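Local coordinates for protein peptidoglycan D,D-transpeptidase FtsI (Burkholderia pseudomallei, PDB 6HZI) that probably cross-links peptidoglycan stem peptides as the transpeptidase of septal cell-wall synthesis, and belongs to the beta-lactam-binding penicillin-binding proteins, at residues 28-33 against 299-304; 237-242 against 253-258; 43-48 against 209-214; 160-165 against 182-187. One frame throughout, in Å; residues are numbered along the deposited sequence.

Contact 1 of 4, residues 28-33 against 299-304; sequences KFHAKA and PTTGGH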
# COMPACT_ATOMS: atom_id res chain seq x y z
N LYS A 28 -21.72 0.53 -7.08
CA LYS A 28 -21.48 1.39 -8.28
C LYS A 28 -20.64 0.69 -9.36
O LYS A 28 -20.82 1.02 -10.52
CB LYS A 28 -20.75 2.68 -7.89
CG LYS A 28 -20.27 3.52 -9.06
CD LYS A 28 -20.12 4.99 -8.73
CE LYS A 28 -20.15 5.88 -9.97
NZ LYS A 28 -20.18 7.31 -9.56
N PHE A 29 -19.69 -0.18 -9.01
CA PHE A 29 -18.78 -0.91 -9.92
C PHE A 29 -19.17 -2.39 -9.96
O PHE A 29 -18.44 -3.20 -10.55
CB PHE A 29 -17.30 -0.79 -9.51
CG PHE A 29 -16.77 0.62 -9.40
CD1 PHE A 29 -16.80 1.49 -10.48
CD2 PHE A 29 -16.18 1.08 -8.22
CE1 PHE A 29 -16.30 2.79 -10.37
CE2 PHE A 29 -15.69 2.37 -8.11
CZ PHE A 29 -15.74 3.23 -9.19
N HIS A 30 -20.32 -2.74 -9.39
CA HIS A 30 -20.88 -4.13 -9.42
C HIS A 30 -19.75 -5.10 -9.16
O HIS A 30 -19.48 -5.95 -10.03
CB HIS A 30 -21.64 -4.43 -10.73
CG HIS A 30 -22.76 -3.48 -10.98
ND1 HIS A 30 -22.55 -2.19 -11.52
CD2 HIS A 30 -24.08 -3.57 -10.69
CE1 HIS A 30 -23.71 -1.54 -11.56
NE2 HIS A 30 -24.66 -2.37 -11.06
N ALA A 31 -19.08 -4.94 -8.02
CA ALA A 31 -17.88 -5.72 -7.67
C ALA A 31 -18.35 -6.92 -6.88
O ALA A 31 -19.50 -6.87 -6.43
CB ALA A 31 -16.91 -4.87 -6.88
N LYS A 32 -17.48 -7.92 -6.71
CA LYS A 32 -17.78 -9.13 -5.90
C LYS A 32 -17.74 -8.78 -4.40
O LYS A 32 -18.46 -9.44 -3.59
CB LYS A 32 -16.81 -10.24 -6.31
CG LYS A 32 -16.52 -11.31 -5.26
CD LYS A 32 -15.64 -12.44 -5.77
CE LYS A 32 -15.77 -13.66 -4.87
NZ LYS A 32 -14.77 -14.70 -5.18
N ALA A 33 -16.90 -7.81 -4.01
CA ALA A 33 -16.48 -7.60 -2.60
C ALA A 33 -15.48 -6.44 -2.47
O ALA A 33 -14.76 -6.06 -3.43
CB ALA A 33 -15.86 -8.86 -2.04
N PRO A 299 -14.30 -5.82 -9.86
CA PRO A 299 -15.25 -4.81 -10.35
C PRO A 299 -15.57 -5.10 -11.82
O PRO A 299 -14.78 -5.78 -12.48
CB PRO A 299 -14.47 -3.50 -10.25
CG PRO A 299 -13.01 -3.93 -10.37
CD PRO A 299 -12.92 -5.33 -9.79
N THR A 300 -16.71 -4.63 -12.31
CA THR A 300 -17.19 -5.01 -13.67
C THR A 300 -17.64 -3.77 -14.45
O THR A 300 -17.84 -3.95 -15.65
CB THR A 300 -18.29 -6.08 -13.62
OG1 THR A 300 -19.45 -5.40 -13.14
CG2 THR A 300 -17.91 -7.30 -12.80
N THR A 301 -17.78 -2.60 -13.82
CA THR A 301 -18.24 -1.37 -14.51
C THR A 301 -17.35 -0.21 -14.06
O THR A 301 -17.87 0.66 -13.36
CB THR A 301 -19.75 -1.10 -14.33
OG1 THR A 301 -20.10 -0.87 -12.96
CG2 THR A 301 -20.62 -2.23 -14.83
N GLY A 302 -16.08 -0.24 -14.50
CA GLY A 302 -15.06 0.81 -14.27
C GLY A 302 -15.55 2.25 -14.51
O GLY A 302 -15.17 3.11 -13.70
N GLY A 303 -16.32 2.52 -15.58
CA GLY A 303 -16.75 3.89 -15.98
C GLY A 303 -15.57 4.78 -16.35
O GLY A 303 -14.72 4.29 -17.12
N HIS A 304 -15.48 6.00 -15.80
CA HIS A 304 -14.41 7.03 -16.03
C HIS A 304 -13.09 6.68 -15.33
O HIS A 304 -12.09 7.38 -15.63
CB HIS A 304 -14.81 8.43 -15.54
CG HIS A 304 -16.05 8.99 -16.17
ND1 HIS A 304 -16.07 9.49 -17.46
CD2 HIS A 304 -17.31 9.12 -15.69
CE1 HIS A 304 -17.29 9.90 -17.75
NE2 HIS A 304 -18.06 9.69 -16.68
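Phe29, His30 and Ala31 meet Pro299, Thr300 and Thr301 in a loop-to-loop contact held largely by backbone carbonyls, where the turn leaving helix 12-28 runs beside the loop that follows strand 290-297. The central bond runs from Thr300 N to Phe29 O, 2.9 Å long and nearly straight, with the donor lying almost on the line of the carbonyl; Thr301 N adds a weak second bond to the same oxygen. One residue further along, the hydroxyl of Thr300 donates to the carbonyl of the next residue, Thr300 OG1 to His30 O at 3.2 Å, coming in tilted 32° from the carbonyl plane. The His30 ring turns its ND1 edge to the Thr301 hydroxyl, which lies in the ring plane with His30 ND1 to Thr301 OG1 at 3.1 Å; either could be the donor. With chi1 at 63°, Thr301 OG1 sits between its own backbone N and carbonyl carbon, and from there it also lies 3.2 Å from Lys28 O, at best a weak bond. Beneath this polar layer, the Phe29 ring points an edge at Thr301 O, 3.2 Å from Phe29 CD1, while Phe29 CB packs on Pro299 CB at 4.0 Å. Ala31 CB rests against Pro299 CA, and Phe305 and Val309 also touch the Phe29 side chain. His30, with positive phi, is the C-prime residue of a Schellman motif, Ala31 N bonding to Val26 O and His30 N to Glu27 O. Helix 12-28, ended in this way, meets the loop after strand 290-297 of the transpeptidase fold.

Contact 2 of 4, residues 237-242 against 253-258; sequences SVVSPQ and YRVGGK
Val238 and Val239, at the end of helix 225-238, press on the start of strand 256-266 without a single hydrogen bond between the two segments. Val238 straddles the carbonyl oxygen of Gly257: Val238 CG1 lies 3.4 Å from Gly257 O, and CG2 is almost as near at 3.5 Å. Val238 CG2 also reaches the aliphatic part of Lys258, 4.2 Å from Lys258 CD, the two side chains crossing at about a right angle. Val239 turns the other way along the strand. Val239 CG1, placed anti to the backbone N by a chi1 of -176°, meets Val255 CG2 at 3.9 Å, again crosswise, while Val239 CG2 lies over the backbone at Gly256 and Gly257, at 4.2 Å from Gly257 N. Two successive glycines put no side chain between the valines and the strand. Lys258, near the start of this strand, probably opens the K(T/S)G-type motif of penicillin-binding proteins, which with the SxxK pattern of Ser67 and Lys70 is consistent with the active site. Lys258 bends at chi2 and chi4, which brings NZ into a hydrogen bond with Ser121 OG, and its side chain also touches Ser67. Behind Val238 stands Ile118 of helix 114-120, and Ala249 touches Val239. The chain leaves the helix at a turn in which Ser237 O takes two donors of Ser240, OG at 2.8 Å and the amide N at 3.3 Å. On the strand side, backbone bonds from Gly256 to Met282 and from Lys258 to Val280 tie the segment to strand 274-283.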
# COMPACT_ATOMS: atom_id res chain seq x y z
N SER A 237 3.99 12.30 -5.08
CA SER A 237 4.16 12.55 -6.53
C SER A 237 3.18 11.67 -7.32
O SER A 237 2.75 12.09 -8.43
CB SER A 237 5.58 12.40 -6.95
OG SER A 237 5.99 11.03 -6.97
N VAL A 238 2.80 10.51 -6.79
CA VAL A 238 1.89 9.53 -7.49
C VAL A 238 0.53 10.16 -7.80
O VAL A 238 -0.10 9.76 -8.82
CB VAL A 238 1.68 8.27 -6.64
CG1 VAL A 238 0.52 7.43 -7.15
CG2 VAL A 238 2.95 7.44 -6.55
N VAL A 239 0.05 11.05 -6.92
CA VAL A 239 -1.32 11.59 -6.96
C VAL A 239 -1.28 13.01 -7.51
O VAL A 239 -2.17 13.76 -7.24
CB VAL A 239 -1.96 11.49 -5.58
CG1 VAL A 239 -3.41 11.94 -5.60
CG2 VAL A 239 -1.88 10.06 -5.07
N SER A 240 -0.29 13.29 -8.34
CA SER A 240 -0.19 14.49 -9.20
C SER A 240 -0.63 14.14 -10.61
O SER A 240 -0.85 12.98 -10.97
CB SER A 240 1.22 15.09 -9.15
OG SER A 240 2.15 14.33 -9.91
N PRO A 241 -0.82 15.16 -11.47
CA PRO A 241 -1.15 14.93 -12.88
C PRO A 241 -0.13 14.03 -13.57
O PRO A 241 -0.54 13.24 -14.37
CB PRO A 241 -1.17 16.37 -13.44
CG PRO A 241 -1.62 17.22 -12.25
CD PRO A 241 -0.85 16.60 -11.11
N GLN A 242 1.15 14.09 -13.18
CA GLN A 242 2.27 13.29 -13.76
C GLN A 242 2.38 11.90 -13.11
O GLN A 242 3.17 11.10 -13.60
CB GLN A 242 3.61 13.99 -13.55
CG GLN A 242 3.74 15.34 -14.23
CD GLN A 242 2.92 16.44 -13.59
OE1 GLN A 242 2.74 16.51 -12.36
NE2 GLN A 242 2.39 17.30 -14.44
N TYR A 253 -6.40 18.64 0.71
CA TYR A 253 -5.31 17.96 1.46
C TYR A 253 -4.25 17.41 0.51
O TYR A 253 -4.51 16.92 -0.62
CB TYR A 253 -5.85 16.83 2.34
CG TYR A 253 -6.87 17.24 3.36
CD1 TYR A 253 -6.50 17.68 4.62
CD2 TYR A 253 -8.22 17.15 3.07
CE1 TYR A 253 -7.44 18.05 5.57
CE2 TYR A 253 -9.18 17.50 4.00
CZ TYR A 253 -8.79 17.98 5.24
OH TYR A 253 -9.78 18.32 6.13
N ARG A 254 -3.02 17.52 0.98
CA ARG A 254 -1.88 16.76 0.42
C ARG A 254 -1.98 15.31 0.91
O ARG A 254 -2.04 15.05 2.15
CB ARG A 254 -0.57 17.44 0.85
CG ARG A 254 -0.39 18.83 0.27
CD ARG A 254 0.82 19.52 0.86
NE ARG A 254 2.01 18.77 0.58
CZ ARG A 254 3.17 19.00 1.16
NH1 ARG A 254 3.28 20.02 1.97
NH2 ARG A 254 4.21 18.23 0.95
N VAL A 255 -1.98 14.40 -0.05
CA VAL A 255 -2.05 12.93 0.17
C VAL A 255 -1.00 12.24 -0.71
O VAL A 255 -0.51 12.84 -1.67
CB VAL A 255 -3.45 12.41 -0.19
CG1 VAL A 255 -4.53 13.18 0.53
CG2 VAL A 255 -3.71 12.40 -1.69
N GLY A 256 -0.72 10.98 -0.41
CA GLY A 256 0.21 10.16 -1.18
C GLY A 256 -0.19 8.72 -1.00
O GLY A 256 -0.75 8.39 0.05
N GLY A 257 0.02 7.90 -2.00
CA GLY A 257 -0.37 6.50 -1.91
C GLY A 257 0.10 5.79 -3.13
O GLY A 257 0.82 6.40 -3.91
N LYS A 258 -0.26 4.53 -3.25
CA LYS A 258 0.20 3.69 -4.37
C LYS A 258 -0.93 2.73 -4.73
O LYS A 258 -1.64 2.25 -3.78
CB LYS A 258 1.48 2.96 -3.96
CG LYS A 258 2.21 2.30 -5.12
CD LYS A 258 2.85 3.29 -6.07
CE LYS A 258 3.22 2.69 -7.41
NZ LYS A 258 2.01 2.30 -8.17

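Contact 3 of 4, residues 43-48 against 209-214; sequences TGEVLS and FKTNDA
Thr43 and Glu45 lie opposite Thr211 and Lys210, with CA atoms 6.7 Å apart for Thr43 and Thr211 and 6.3 Å apart for Glu45 and Lys210; no backbone-to-backbone hydrogen bond joins the two segments. Segment 43-48 begins in a turn, with Gly44 at positive phi, and enters strand 46-52, where Leu47 and Ser48 both face Val38 in a classic beta bulge; segment 209-214 is an irregular loop. The turn is an ST turn: Thr43 OG1 accepts from Glu45 N at 3.1 Å and has a further partner in Asp40. Glu45 extends straight beyond CG and brings one carboxylate oxygen, OE2, to Thr211. Thr211 N reaches Glu45 OE2 at 3.0 Å, almost linearly, and Thr211 OG1 donates to the same oxygen at 2.9 Å. Both arrive on the anti side of the oxygen but from opposite faces of the carboxylate, the amide 34° out of its plane and the hydroxyl 24°. A chi1 of 60° swings Thr211 OG1 back beside its own amide, so that one residue offers both donors; the same hydroxyl lies against Thr43 CB, 3.6 Å away. Lys210 directs its ammonium to a salt bridge with Asp6, Lys210 NZ staying 6.0 Å from Glu45 OE1. Two donors on a single oxygen probably favour the charged form of Glu45 and restrict the rotation of its carboxylate, tying the loop to the turn at the protein surface.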
# COMPACT_ATOMS: atom_id res chain seq x y z
N THR A 43 -0.31 6.12 16.88
CA THR A 43 -0.60 5.08 17.92
C THR A 43 -0.65 3.68 17.32
O THR A 43 -0.70 2.75 18.13
CB THR A 43 -1.93 5.38 18.61
OG1 THR A 43 -3.00 5.28 17.65
CG2 THR A 43 -1.93 6.77 19.22
N GLY A 44 -0.81 3.55 15.98
CA GLY A 44 -1.14 2.26 15.33
C GLY A 44 -2.54 1.74 15.65
O GLY A 44 -2.82 0.57 15.33
N GLU A 45 -3.42 2.57 16.24
CA GLU A 45 -4.83 2.21 16.51
C GLU A 45 -5.60 2.10 15.20
O GLU A 45 -5.50 2.98 14.35
CB GLU A 45 -5.48 3.27 17.39
CG GLU A 45 -4.88 3.33 18.78
CD GLU A 45 -5.46 4.40 19.71
OE1 GLU A 45 -6.39 5.08 19.30
OE2 GLU A 45 -4.98 4.52 20.84
N VAL A 46 -6.37 1.04 15.05
CA VAL A 46 -7.32 0.89 13.93
C VAL A 46 -8.55 1.77 14.21
O VAL A 46 -9.28 1.48 15.20
CB VAL A 46 -7.71 -0.59 13.76
CG1 VAL A 46 -8.76 -0.79 12.66
CG2 VAL A 46 -6.50 -1.47 13.53
N LEU A 47 -8.79 2.79 13.38
CA LEU A 47 -9.95 3.70 13.54
C LEU A 47 -11.15 3.08 12.80
O LEU A 47 -12.30 3.34 13.21
CB LEU A 47 -9.63 5.11 13.02
CG LEU A 47 -8.41 5.77 13.66
CD1 LEU A 47 -8.17 7.19 13.12
CD2 LEU A 47 -8.61 5.77 15.16
N SER A 48 -10.92 2.25 11.79
CA SER A 48 -12.03 1.59 11.09
C SER A 48 -11.53 0.32 10.46
O SER A 48 -10.32 0.21 10.17
CB SER A 48 -12.69 2.47 10.04
OG SER A 48 -11.80 2.72 8.95
N PHE A 209 -7.40 -1.99 20.00
CA PHE A 209 -7.56 -1.46 21.38
C PHE A 209 -6.81 -0.14 21.50
O PHE A 209 -5.78 0.03 20.85
CB PHE A 209 -7.02 -2.45 22.41
CG PHE A 209 -7.90 -3.66 22.62
CD1 PHE A 209 -7.76 -4.77 21.81
CD2 PHE A 209 -8.88 -3.67 23.58
CE1 PHE A 209 -8.60 -5.86 21.96
CE2 PHE A 209 -9.68 -4.78 23.78
CZ PHE A 209 -9.54 -5.87 22.96
N LYS A 210 -7.34 0.77 22.32
CA LYS A 210 -6.70 2.09 22.57
C LYS A 210 -5.41 1.86 23.35
O LYS A 210 -5.37 0.92 24.12
CB LYS A 210 -7.65 3.04 23.30
CG LYS A 210 -8.78 3.52 22.42
CD LYS A 210 -9.37 4.83 22.82
CE LYS A 210 -10.55 5.19 21.94
NZ LYS A 210 -11.30 6.35 22.45
N THR A 211 -4.39 2.61 23.01
CA THR A 211 -3.05 2.60 23.63
C THR A 211 -3.04 3.59 24.81
O THR A 211 -3.96 4.40 24.88
CB THR A 211 -2.06 2.97 22.53
OG1 THR A 211 -2.31 4.28 21.97
CG2 THR A 211 -2.11 1.92 21.45
N ASN A 212 -2.01 3.53 25.66
CA ASN A 212 -1.78 4.47 26.81
C ASN A 212 -0.85 5.59 26.38
O ASN A 212 0.21 5.25 25.81
CB ASN A 212 -1.06 3.80 27.98
CG ASN A 212 -1.82 2.63 28.56
OD1 ASN A 212 -2.49 1.88 27.84
ND2 ASN A 212 -1.74 2.49 29.86
N ASP A 213 -1.20 6.85 26.68
CA ASP A 213 -0.28 8.02 26.55
C ASP A 213 0.91 7.87 27.52
O ASP A 213 1.99 8.42 27.21
CB ASP A 213 -0.99 9.34 26.82
CG ASP A 213 -2.09 9.61 25.81
OD1 ASP A 213 -3.22 9.13 26.07
OD2 ASP A 213 -1.80 10.25 24.77
N ALA A 214 0.72 7.15 28.64
CA ALA A 214 1.74 6.85 29.68
C ALA A 214 2.91 6.09 29.05
O ALA A 214 4.07 6.50 29.25
CB ALA A 214 1.12 6.05 30.81

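Contact 4 of 4, residues 160-165 against 182-187; sequences AGRLRP and GLSVSL
Ser184 holds Arg162 through both backbone and side chain. Ser184 OG, set between its own backbone N and carbonyl carbon at chi1 60°, leans across to the other segment and accepts from Arg162 N at 2.9 Å. Arg162 N also makes a weak bond to Ser184 O, at 3.2 Å and an angle of only 132°, and is therefore shared between two oxygens of one residue. In return Ser184 N donates to Arg162 O at 2.9 Å. Arg162 CB packs 3.3 Å from Ser184 OG, but beyond it the chain runs out extended to NE and leads away from the contact; it is poorly ordered. Leu183, with CG held over its own backbone by a chi1 of 76°, lays Leu183 CB 3.5 Å from Arg162 O, and its side chain touches Pro65 and Leu147. Arg164, bent at chi3, brings Arg164 CD to 4.2 Å from Gly182 O, while its guanidinium has a weak hydrogen bond to Asn168 O and a long, weak ion pair with Glu173. Gly161 CA lies 3.5 Å from Ser184 O; a CB here would run into that oxygen, and the positive phi favours glycine as well. The short, weakly bonded strand 185-186 of segment 182-187 pairs antiparallel with strand 62-63 through Val185 and Phe63. Ser186 then N-caps helix 187-198, whose Gln189 bonds to Ala160 O and Ser186 N, and Leu163 packs on helix 135-144 through Trp139, Tyr142 and Thr143.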
# COMPACT_ATOMS: atom_id res chain seq x y z
N ALA A 160 -1.63 -15.45 7.09
CA ALA A 160 -0.18 -15.15 7.19
C ALA A 160 0.32 -14.63 5.83
O ALA A 160 1.31 -13.87 5.85
CB ALA A 160 0.57 -16.38 7.62
N GLY A 161 -0.34 -15.01 4.73
CA GLY A 161 0.15 -14.80 3.35
C GLY A 161 1.36 -15.69 3.05
O GLY A 161 1.86 -16.38 4.00
N ARG A 162 1.86 -15.65 1.81
CA ARG A 162 2.99 -16.50 1.33
C ARG A 162 4.22 -15.66 0.92
O ARG A 162 4.12 -14.72 0.10
CB ARG A 162 2.53 -17.42 0.18
CG ARG A 162 1.62 -18.56 0.61
CD ARG A 162 1.13 -19.51 -0.48
NE ARG A 162 0.05 -20.38 -0.01
CZ ARG A 162 -0.68 -21.21 -0.77
NH1 ARG A 162 -0.46 -21.32 -2.07
NH2 ARG A 162 -1.64 -21.92 -0.22
N LEU A 163 5.37 -16.08 1.41
CA LEU A 163 6.70 -15.51 1.17
C LEU A 163 7.68 -16.67 0.94
O LEU A 163 7.95 -17.43 1.89
CB LEU A 163 7.05 -14.71 2.44
CG LEU A 163 8.29 -13.84 2.39
CD1 LEU A 163 8.24 -12.93 1.17
CD2 LEU A 163 8.40 -12.99 3.65
N ARG A 164 8.19 -16.85 -0.29
CA ARG A 164 9.18 -17.92 -0.63
C ARG A 164 10.44 -17.63 0.18
O ARG A 164 10.74 -16.49 0.51
CB ARG A 164 9.39 -18.04 -2.15
CG ARG A 164 8.14 -18.55 -2.86
CD ARG A 164 8.10 -18.43 -4.39
NE ARG A 164 8.98 -19.41 -5.00
CZ ARG A 164 10.29 -19.26 -5.19
NH1 ARG A 164 11.00 -20.25 -5.70
NH2 ARG A 164 10.89 -18.13 -4.89
N PRO A 165 11.10 -18.66 0.73
CA PRO A 165 12.32 -18.42 1.51
C PRO A 165 13.42 -17.95 0.54
O PRO A 165 13.39 -18.30 -0.66
CB PRO A 165 12.68 -19.76 2.15
CG PRO A 165 11.42 -20.61 1.93
CD PRO A 165 10.69 -20.07 0.70
N GLY A 182 4.56 -12.85 -7.00
CA GLY A 182 5.20 -14.07 -6.47
C GLY A 182 5.28 -14.03 -4.97
O GLY A 182 6.06 -14.78 -4.40
N LEU A 183 4.53 -13.14 -4.34
CA LEU A 183 4.27 -13.18 -2.87
C LEU A 183 2.80 -12.84 -2.68
O LEU A 183 2.20 -12.25 -3.62
CB LEU A 183 5.22 -12.25 -2.10
CG LEU A 183 4.91 -10.75 -2.16
CD1 LEU A 183 5.71 -9.98 -1.11
CD2 LEU A 183 5.18 -10.17 -3.56
N SER A 184 2.22 -13.20 -1.53
CA SER A 184 0.80 -12.86 -1.26
C SER A 184 0.73 -12.22 0.12
O SER A 184 1.51 -12.60 1.02
CB SER A 184 -0.13 -14.06 -1.43
OG SER A 184 0.24 -15.09 -0.53
N VAL A 185 -0.19 -11.27 0.27
CA VAL A 185 -0.38 -10.46 1.51
C VAL A 185 -1.88 -10.32 1.72
O VAL A 185 -2.61 -10.48 0.74
CB VAL A 185 0.28 -9.08 1.33
CG1 VAL A 185 1.74 -9.23 0.97
CG2 VAL A 185 -0.45 -8.23 0.28
N SER A 186 -2.30 -9.91 2.92
CA SER A 186 -3.68 -9.43 3.19
C SER A 186 -3.70 -7.91 3.10
O SER A 186 -2.62 -7.29 3.22
CB SER A 186 -4.16 -9.88 4.52
OG SER A 186 -3.39 -9.28 5.56
N LEU A 187 -4.88 -7.33 2.89
CA LEU A 187 -4.98 -5.86 2.89
C LEU A 187 -4.51 -5.35 4.25
O LEU A 187 -3.84 -4.29 4.31
CB LEU A 187 -6.39 -5.40 2.57
CG LEU A 187 -6.50 -3.88 2.41
CD1 LEU A 187 -5.79 -3.42 1.14
CD2 LEU A 187 -7.95 -3.41 2.39

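Contact 1 closes a loop of the chain that encloses the other three: contact 3 opens next and encloses contact 4, and contact 2 follows in series after contact 3 has closed. No two of them touch. Centres lie between 23 Å (contacts 1 and 2) and 34 Å (contacts 1 and 3) apart, and contacts 2 and 4 fall on opposite sides of the chain's centre. Contacts 2 and 3 both reach the six-stranded antiparallel sheet, through strands 256-266 and 46-52, while contact 1 lies where strands 33-40 and 290-297 of that sheet meet neighbouring loops. Contact 4 lies among helices 135-144, 171-178 and 187-198, beside the two-stranded sheet 62-63/185-186. Chain-distant segments thus meet around one transpeptidase domain, contact 2 holding Lys258 of its probable catalytic motifs.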